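PDB 6GN8: exoenzyme S from Pseudomonas aeruginosa, which probably acts as a secreted toxin with a GTPase-activating part and an ADP-ribosyltransferase domain, the latter being the part in this structure. Local coordinates for residues 104-112 with 133-143; 153-161 with 170-178. The protein carries 2 engineered substitutions. One frame throughout, in Å; residues are numbered along the deposited sequence.

Interaction 1 of 2, residues 104-112 with 133-143; sequences QVVKTFRGT and LSTSLNPGVAR
Arg110 NH1 meets two acceptors. Ser134 O lies 3.0 Å from NH1, on a carbonyl lone pair and in the guanidinium plane (N-H...O 156°), and a water takes a second NH1 proton and a longer bond from Ser134 N. The long arm gets there because CG stands anti to the backbone N (chi1 175°) and the chain stays extended as far as NE. Leu133 CD1 lies 3.6 Å above the centre of the guanidinium plane, an apolar lid that leaves the polar rim to the carbonyl; NE is buried and finds no partner in the model.

The strands cross at 111°, so one antiparallel bridge joins them: Phe109 N to Ser136 O and Ser136 N to Phe109 O, each 2.8 Å. Beside it Thr108 OG1 and Thr135 OG1 come to 2.8 Å, and Thr135 OG1 also bonds Ile173 O. An arginine on this strand facing a Ser-Thr-Ser strand is consistent with the R-S-E signature of ADP-ribosyltransferases, whose relatives bind NAD at these elements.

Phe109 fills the bend after strand 133-136. Pro139 CB sits over one ring face, 4.3 Å from the centroid in a CH-pi contact, while Leu137 O lies near the ring plane, 3.6 Å from Phe109 CE2. Leu137 itself turns its CD2 methyl onto Val106 CG2 (3.8 Å), the two branched side chains crossing at about a right angle.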
loop_
_atom_site.group_PDB
_atom_site.type_symbol
_atom_site.label_atom_id
_atom_site.label_comp_id
_atom_site.label_asym_id
_atom_site.label_seq_id
_atom_site.Cartn_x
_atom_site.Cartn_y
_atom_site.Cartn_z
ATOM N N GLN C 104 -11.064 22.911 7.957
ATOM C CA GLN C 104 -10.997 22.247 6.651
ATOM C C GLN C 104 -9.821 22.788 5.826
ATOM O O GLN C 104 -9.321 23.885 6.083
ATOM C CB GLN C 104 -12.319 22.400 5.863
ATOM C CG GLN C 104 -13.502 21.602 6.414
ATOM C CD GLN C 104 -14.823 22.356 6.385
ATOM O OE1 GLN C 104 -14.892 23.568 6.132
ATOM N NE2 GLN C 104 -15.914 21.654 6.668
ATOM N N VAL C 105 -9.374 21.978 4.857
ATOM C CA VAL C 105 -8.306 22.276 3.908
ATOM C C VAL C 105 -8.887 23.280 2.919
ATOM O O VAL C 105 -10.054 23.144 2.500
ATOM C CB VAL C 105 -7.786 20.968 3.230
ATOM C CG1 VAL C 105 -6.839 21.249 2.079
ATOM C CG2 VAL C 105 -7.107 20.073 4.249
ATOM N N VAL C 106 -8.110 24.332 2.605
ATOM C CA VAL C 106 -8.596 25.312 1.669
ATOM C C VAL C 106 -7.675 25.309 0.411
ATOM O O VAL C 106 -6.452 25.169 0.510
ATOM C CB VAL C 106 -8.828 26.714 2.320
ATOM C CG1 VAL C 106 -7.534 27.412 2.691
ATOM C CG2 VAL C 106 -9.685 27.610 1.430
ATOM N N LYS C 107 -8.313 25.403 -0.778
ATOM C CA LYS C 107 -7.648 25.477 -2.058
ATOM C C LYS C 107 -7.562 26.941 -2.490
ATOM O O LYS C 107 -8.600 27.614 -2.639
ATOM C CB LYS C 107 -8.378 24.629 -3.096
ATOM C CG LYS C 107 -7.811 24.732 -4.531
ATOM C CD LYS C 107 -8.582 23.824 -5.521
ATOM C CE LYS C 107 -10.042 24.196 -5.638
ATOM N NZ LYS C 107 -10.789 23.286 -6.542
ATOM N N THR C 108 -6.324 27.424 -2.720
ATOM C CA THR C 108 -6.086 28.810 -3.162
ATOM C C THR C 108 -5.116 28.815 -4.330
ATOM O O THR C 108 -4.483 27.800 -4.625
ATOM C CB THR C 108 -5.608 29.708 -2.016
ATOM O OG1 THR C 108 -4.373 29.207 -1.497
ATOM C CG2 THR C 108 -6.654 29.885 -0.901
ATOM N N PHE C 109 -5.027 29.947 -5.015
ATOM C CA PHE C 109 -4.262 30.072 -6.248
ATOM C C PHE C 109 -3.299 31.210 -6.173
ATOM O O PHE C 109 -3.500 32.168 -5.417
ATOM C CB PHE C 109 -5.227 30.242 -7.440
ATOM C CG PHE C 109 -6.430 29.316 -7.328
ATOM C CD1 PHE C 109 -6.313 27.959 -7.615
ATOM C CD2 PHE C 109 -7.639 29.777 -6.800
ATOM C CE1 PHE C 109 -7.391 27.099 -7.432
ATOM C CE2 PHE C 109 -8.714 28.910 -6.621
ATOM C CZ PHE C 109 -8.589 27.587 -6.957
ATOM N N ARG C 110 -2.224 31.097 -6.947
ATOM C CA ARG C 110 -1.185 32.117 -6.936
ATOM C C ARG C 110 -0.447 32.158 -8.281
ATOM O O ARG C 110 -0.009 31.135 -8.775
ATOM C CB ARG C 110 -0.224 31.817 -5.777
ATOM C CG ARG C 110 0.976 32.712 -5.695
ATOM C CD ARG C 110 1.911 32.205 -4.637
ATOM N NE ARG C 110 3.219 32.826 -4.811
ATOM C CZ ARG C 110 3.575 33.984 -4.278
ATOM N NH1 ARG C 110 2.732 34.654 -3.503
ATOM N NH2 ARG C 110 4.777 34.484 -4.513
ATOM N N GLY C 111 -0.331 33.344 -8.849
ATOM C CA GLY C 111 0.394 33.580 -10.089
ATOM C C GLY C 111 1.504 34.601 -9.886
ATOM O O GLY C 111 1.343 35.544 -9.103
ATOM N N THR C 112 2.661 34.384 -10.528
ATOM C CA THR C 112 3.822 35.286 -10.508
ATOM C C THR C 112 4.358 35.377 -11.938
ATOM O O THR C 112 4.297 34.384 -12.677
ATOM C CB THR C 112 4.902 34.859 -9.495
ATOM O OG1 THR C 112 5.413 33.576 -9.822
ATOM C CG2 THR C 112 4.416 34.863 -8.061
ATOM N N LEU C 133 3.349 34.427 2.008
ATOM C CA LEU C 133 2.791 33.842 0.785
ATOM C C LEU C 133 1.298 34.202 0.607
ATOM O O LEU C 133 0.395 33.629 1.241
ATOM C CB LEU C 133 2.981 32.317 0.760
ATOM C CG LEU C 133 2.858 31.652 -0.617
ATOM C CD1 LEU C 133 4.158 31.778 -1.398
ATOM C CD2 LEU C 133 2.505 30.192 -0.490
ATOM N N SER C 134 1.068 35.162 -0.276
ATOM C CA SER C 134 -0.252 35.625 -0.662
ATOM C C SER C 134 -0.814 34.679 -1.722
ATOM O O SER C 134 -0.166 34.342 -2.729
ATOM C CB SER C 134 -0.188 37.062 -1.186
ATOM O OG SER C 134 0.510 37.911 -0.279
ATOM N N THR C 135 -2.003 34.201 -1.451
ATOM C CA THR C 135 -2.733 33.351 -2.371
ATOM C C THR C 135 -4.129 33.966 -2.439
ATOM O O THR C 135 -4.467 34.825 -1.612
ATOM C CB THR C 135 -2.686 31.871 -1.943
ATOM O OG1 THR C 135 -3.460 31.700 -0.776
ATOM C CG2 THR C 135 -1.276 31.337 -1.701
ATOM N N SER C 136 -4.914 33.573 -3.435
ATOM C CA SER C 136 -6.246 34.106 -3.638
ATOM C C SER C 136 -7.245 32.942 -3.797
ATOM O O SER C 136 -6.892 31.927 -4.391
ATOM C CB SER C 136 -6.227 35.014 -4.869
ATOM O OG SER C 136 -7.427 35.009 -5.635
ATOM N N LEU C 137 -8.485 33.111 -3.297
ATOM C CA LEU C 137 -9.601 32.145 -3.444
ATOM C C LEU C 137 -10.226 32.269 -4.823
ATOM O O LEU C 137 -10.941 31.377 -5.255
ATOM C CB LEU C 137 -10.698 32.364 -2.386
ATOM C CG LEU C 137 -10.570 31.656 -1.053
ATOM C CD1 LEU C 137 -11.558 32.205 -0.077
ATOM C CD2 LEU C 137 -10.782 30.146 -1.184
ATOM N N ASN C 138 -9.965 33.393 -5.491
ATOM C CA ASN C 138 -10.439 33.741 -6.828
ATOM C C ASN C 138 -9.470 33.149 -7.902
ATOM O O ASN C 138 -8.335 33.626 -7.965
ATOM C CB ASN C 138 -10.514 35.278 -6.904
ATOM C CG ASN C 138 -11.324 35.845 -8.019
ATOM O OD1 ASN C 138 -11.367 35.313 -9.134
ATOM N ND2 ASN C 138 -11.972 36.968 -7.743
ATOM N N PRO C 139 -9.839 32.123 -8.727
ATOM C CA PRO C 139 -8.864 31.581 -9.715
ATOM C C PRO C 139 -8.468 32.584 -10.819
ATOM O O PRO C 139 -7.344 32.529 -11.325
ATOM C CB PRO C 139 -9.583 30.358 -10.323
ATOM C CG PRO C 139 -10.741 30.071 -9.410
ATOM C CD PRO C 139 -11.127 31.400 -8.808
ATOM N N GLY C 140 -9.393 33.495 -11.149
ATOM C CA GLY C 140 -9.255 34.513 -12.185
ATOM C C GLY C 140 -8.138 35.514 -11.989
ATOM O O GLY C 140 -7.302 35.683 -12.886
ATOM N N VAL C 141 -8.099 36.179 -10.807
ATOM C CA VAL C 141 -7.074 37.190 -10.471
ATOM C C VAL C 141 -5.649 36.523 -10.309
ATOM O O VAL C 141 -4.688 37.209 -9.926
ATOM C CB VAL C 141 -7.454 38.103 -9.255
ATOM C CG1 VAL C 141 -8.643 39.002 -9.582
ATOM C CG2 VAL C 141 -7.724 37.296 -7.999
ATOM N N ALA C 142 -5.532 35.202 -10.669
ATOM C CA ALA C 142 -4.303 34.397 -10.696
ATOM C C ALA C 142 -3.891 34.048 -12.168
ATOM O O ALA C 142 -3.177 34.848 -12.780
ATOM C CB ALA C 142 -4.466 33.133 -9.857
ATOM N N ARG C 143 -4.375 32.907 -12.743
ATOM C CA ARG C 143 -4.006 32.411 -14.088
ATOM C C ARG C 143 -4.709 33.164 -15.277
ATOM O O ARG C 143 -5.829 33.650 -15.105
ATOM C CB ARG C 143 -4.234 30.875 -14.180
ATOM C CG ARG C 143 -5.450 30.372 -14.964
ATOM C CD ARG C 143 -6.027 29.120 -14.345
ATOM N NE ARG C 143 -6.471 29.376 -12.975
ATOM C CZ ARG C 143 -5.893 28.872 -11.890
ATOM N NH1 ARG C 143 -6.348 29.182 -10.686
ATOM N NH2 ARG C 143 -4.862 28.044 -12.003
HETATM O O HOH W 1 3.705 36.666 -1.497
#

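Interaction 2 of 2, residues 153-161 with 170-178; sequences VFGRSGIDV and AKAILYNKE. Engineered in segment 170-178: Ala170 (natural residue Glu), Ala172 (natural residue Glu).
This is a buried beta-hairpin contact, pairing strands 159-160 and 172-175 in the small antiparallel sheet of the ADP-ribosyltransferase domain, with Tyr175 reaching back to strand 149-155. Ile159 and Leu174 form a hydrogen-bonded pair: Ile159 N to Leu174 O is 2.8 Å and Leu174 N to Ile159 O is 2.9 Å. Asp160 and Ile173 follow as a non-hydrogen-bonded pair, and Val161 N donates to Ala172 O at 3.1 Å; Ala172 is engineered (naturally Glu).

Tyr175 is the bulky member. With CG beside the backbone N (chi1 -74°), its ring lies under Gly158, whose CA sits over one face 3.9 Å from the centroid, a CH-pi contact. Glycine suits this place because a beta carbon would run into Ile173 CG2 and crowd the ring, whereas the bare CA can close on the ring face. Gly155 likewise has no side chain, which lets Tyr175 OH approach Gly155 CA to 3.2 Å. Two waters satisfy that buried hydroxyl; one of them, 2.7 Å from Tyr175 OH, also takes the proton of Gly158 N and so ties the turn to the ring.

Val161 CG1 meets Leu174 CD1 at 3.7 Å, the side chains crossing at about a right angle. Helix 54-77 covers this pair through Leu60, Tyr63 and Thr64, helix 83-99 packs on Ile159, and strand 106-112 meets Ile173 and Tyr175 through Thr108 and Val106.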
loop_
_atom_site.group_PDB
_atom_site.type_symbol
_atom_site.label_atom_id
_atom_site.label_comp_id
_atom_site.label_asym_id
_atom_site.label_seq_id
_atom_site.Cartn_x
_atom_site.Cartn_y
_atom_site.Cartn_z
ATOM N N VAL C 153 -2.586 25.785 -4.185
ATOM C CA VAL C 153 -2.112 25.615 -2.824
ATOM C C VAL C 153 -3.204 24.988 -1.977
ATOM O O VAL C 153 -4.372 25.392 -2.036
ATOM C CB VAL C 153 -1.649 27.014 -2.251
ATOM C CG1 VAL C 153 -1.015 26.903 -0.864
ATOM C CG2 VAL C 153 -0.712 27.756 -3.212
ATOM N N PHE C 154 -2.799 24.027 -1.140
ATOM C CA PHE C 154 -3.674 23.364 -0.156
ATOM C C PHE C 154 -3.084 23.561 1.227
ATOM O O PHE C 154 -1.918 23.219 1.449
ATOM C CB PHE C 154 -3.855 21.861 -0.474
ATOM C CG PHE C 154 -4.640 21.639 -1.736
ATOM C CD1 PHE C 154 -6.031 21.613 -1.712
ATOM C CD2 PHE C 154 -3.993 21.531 -2.965
ATOM C CE1 PHE C 154 -6.763 21.412 -2.889
ATOM C CE2 PHE C 154 -4.717 21.356 -4.142
ATOM C CZ PHE C 154 -6.100 21.297 -4.099
ATOM N N GLY C 155 -3.868 24.143 2.128
ATOM C CA GLY C 155 -3.412 24.384 3.492
ATOM C C GLY C 155 -4.503 24.569 4.527
ATOM O O GLY C 155 -5.695 24.562 4.202
ATOM N N ARG C 156 -4.093 24.738 5.789
ATOM C CA ARG C 156 -5.017 24.987 6.889
ATOM C C ARG C 156 -4.637 26.239 7.713
ATOM O O ARG C 156 -5.510 26.789 8.388
ATOM C CB ARG C 156 -5.079 23.763 7.809
ATOM C CG ARG C 156 -6.101 22.733 7.372
ATOM C CD ARG C 156 -6.183 21.592 8.372
ATOM N NE ARG C 156 -6.670 20.362 7.748
ATOM C CZ ARG C 156 -7.790 19.734 8.090
ATOM N NH1 ARG C 156 -8.159 18.628 7.455
ATOM N NH2 ARG C 156 -8.549 20.203 9.073
ATOM N N SER C 157 -3.357 26.692 7.658
ATOM C CA SER C 157 -2.838 27.778 8.526
ATOM C C SER C 157 -2.898 29.200 7.931
ATOM O O SER C 157 -2.324 30.130 8.511
ATOM C CB SER C 157 -1.404 27.475 8.943
ATOM O OG SER C 157 -1.397 26.204 9.572
ATOM N N GLY C 158 -3.613 29.355 6.822
ATOM C CA GLY C 158 -3.749 30.633 6.146
ATOM C C GLY C 158 -4.723 31.566 6.834
ATOM O O GLY C 158 -5.682 31.102 7.442
ATOM N N ILE C 159 -4.484 32.885 6.745
ATOM C CA ILE C 159 -5.378 33.898 7.313
ATOM C C ILE C 159 -6.150 34.550 6.163
ATOM O O ILE C 159 -5.560 35.028 5.186
ATOM C CB ILE C 159 -4.632 34.940 8.213
ATOM C CG1 ILE C 159 -4.077 34.245 9.498
ATOM C CG2 ILE C 159 -5.542 36.166 8.569
ATOM C CD1 ILE C 159 -3.168 35.069 10.272
ATOM N N ASP C 160 -7.479 34.511 6.266
ATOM C CA ASP C 160 -8.359 35.131 5.295
ATOM C C ASP C 160 -8.430 36.610 5.632
ATOM O O ASP C 160 -8.824 36.977 6.741
ATOM C CB ASP C 160 -9.735 34.451 5.301
ATOM C CG ASP C 160 -10.801 35.187 4.514
ATOM O OD1 ASP C 160 -10.532 35.565 3.356
ATOM O OD2 ASP C 160 -11.907 35.380 5.058
ATOM N N VAL C 161 -7.955 37.448 4.716
ATOM C CA VAL C 161 -7.885 38.909 4.894
ATOM C C VAL C 161 -8.900 39.650 4.001
ATOM O O VAL C 161 -8.853 40.874 3.915
ATOM C CB VAL C 161 -6.437 39.430 4.647
ATOM C CG1 VAL C 161 -5.473 38.902 5.700
ATOM C CG2 VAL C 161 -5.938 39.094 3.249
ATOM N N ALA C 170 -9.976 39.861 -4.708
ATOM C CA ALA C 170 -9.040 38.728 -4.765
ATOM C C ALA C 170 -9.284 37.688 -3.665
ATOM O O ALA C 170 -8.817 36.563 -3.795
ATOM C CB ALA C 170 -7.607 39.236 -4.687
ATOM N N LYS C 171 -10.012 38.042 -2.595
ATOM C CA LYS C 171 -10.332 37.159 -1.461
ATOM C C LYS C 171 -9.047 36.410 -1.050
ATOM O O LYS C 171 -8.916 35.195 -1.238
ATOM C CB LYS C 171 -11.503 36.201 -1.807
ATOM C CG LYS C 171 -12.811 36.894 -2.254
ATOM C CD LYS C 171 -13.862 35.879 -2.767
ATOM C CE LYS C 171 -13.490 35.234 -4.091
ATOM N NZ LYS C 171 -14.522 34.287 -4.577
ATOM N N ALA C 172 -8.064 37.181 -0.568
ATOM C CA ALA C 172 -6.738 36.647 -0.261
ATOM C C ALA C 172 -6.680 35.812 0.999
ATOM O O ALA C 172 -7.299 36.114 2.025
ATOM C CB ALA C 172 -5.722 37.777 -0.168
ATOM N N ILE C 173 -5.909 34.754 0.902
ATOM C CA ILE C 173 -5.577 33.898 2.021
ATOM C C ILE C 173 -4.060 33.942 2.110
ATOM O O ILE C 173 -3.374 33.630 1.136
ATOM C CB ILE C 173 -6.189 32.480 1.973
ATOM C CG1 ILE C 173 -7.726 32.590 2.170
ATOM C CG2 ILE C 173 -5.552 31.581 3.069
ATOM C CD1 ILE C 173 -8.535 31.316 2.121
ATOM N N LEU C 174 -3.555 34.486 3.230
ATOM C CA LEU C 174 -2.122 34.634 3.464
ATOM C C LEU C 174 -1.545 33.501 4.298
ATOM O O LEU C 174 -2.094 33.146 5.338
ATOM C CB LEU C 174 -1.800 35.973 4.150
ATOM C CG LEU C 174 -2.471 37.226 3.617
ATOM C CD1 LEU C 174 -2.049 38.426 4.432
ATOM C CD2 LEU C 174 -2.201 37.444 2.110
ATOM N N TYR C 175 -0.413 32.960 3.849
ATOM C CA TYR C 175 0.361 31.953 4.597
ATOM C C TYR C 175 1.564 32.682 5.189
ATOM O O TYR C 175 2.068 33.637 4.584
ATOM C CB TYR C 175 0.760 30.732 3.727
ATOM C CG TYR C 175 -0.430 29.830 3.473
ATOM C CD1 TYR C 175 -0.780 28.835 4.382
ATOM C CD2 TYR C 175 -1.256 30.026 2.363
ATOM C CE1 TYR C 175 -1.917 28.046 4.192
ATOM C CE2 TYR C 175 -2.384 29.232 2.155
ATOM C CZ TYR C 175 -2.712 28.248 3.077
ATOM O OH TYR C 175 -3.850 27.508 2.935
ATOM N N ASN C 176 1.966 32.264 6.395
ATOM C CA ASN C 176 3.048 32.819 7.202
ATOM C C ASN C 176 4.394 32.820 6.459
ATOM O O ASN C 176 4.629 31.972 5.600
ATOM C CB ASN C 176 3.165 31.994 8.501
ATOM C CG ASN C 176 3.623 32.744 9.725
ATOM O OD1 ASN C 176 3.517 32.246 10.834
ATOM N ND2 ASN C 176 4.112 33.949 9.575
ATOM N N LYS C 177 5.278 33.770 6.784
ATOM C CA LYS C 177 6.589 33.796 6.141
ATOM C C LYS C 177 7.344 32.527 6.580
ATOM O O LYS C 177 7.162 32.089 7.713
ATOM C CB LYS C 177 7.354 35.100 6.466
ATOM C CG LYS C 177 7.720 35.273 7.916
ATOM C CD LYS C 177 8.683 36.424 8.132
ATOM C CE LYS C 177 9.139 36.530 9.580
ATOM N NZ LYS C 177 8.061 37.019 10.490
ATOM N N GLU C 178 8.106 31.902 5.667
ATOM C CA GLU C 178 8.885 30.670 5.912
ATOM C C GLU C 178 7.981 29.431 6.154
ATOM O O GLU C 178 8.408 28.470 6.809
ATOM C CB GLU C 178 9.902 30.851 7.062
ATOM C CG GLU C 178 11.004 31.849 6.730
ATOM C CD GLU C 178 11.983 32.131 7.851
ATOM O OE1 GLU C 178 12.148 33.321 8.201
ATOM O OE2 GLU C 178 12.583 31.169 8.385
HETATM O O HOH W 2 -4.545 27.299 0.395
HETATM O O HOH W 3 0.253 30.227 7.568
HETATM O O HOH W 4 -5.373 27.793 5.161
#

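Interaction 1 closes before interaction 2 opens along the chain, yet their centres lie only about 9 Å apart. Each spans both sheets of the domain: strands 106-112 and 149-155 are neighbours in the five-stranded mixed sheet, while 133-136 and 159-160 flank 172-175 in the three-stranded one. Ser136 OG reaches Ala170 O, a further tie between the two contacts. The arrangement brings the arginine strand, the Ser-Thr-Ser strand and the two engineered positions, Ala170 and Ala172 (naturally glutamates), into one region, with the Ser-Thr-Ser strand next to the strand that carries Ala172. That is consistent with the R-S-E catalytic architecture of this family, its acidic element being replaced by alanines here.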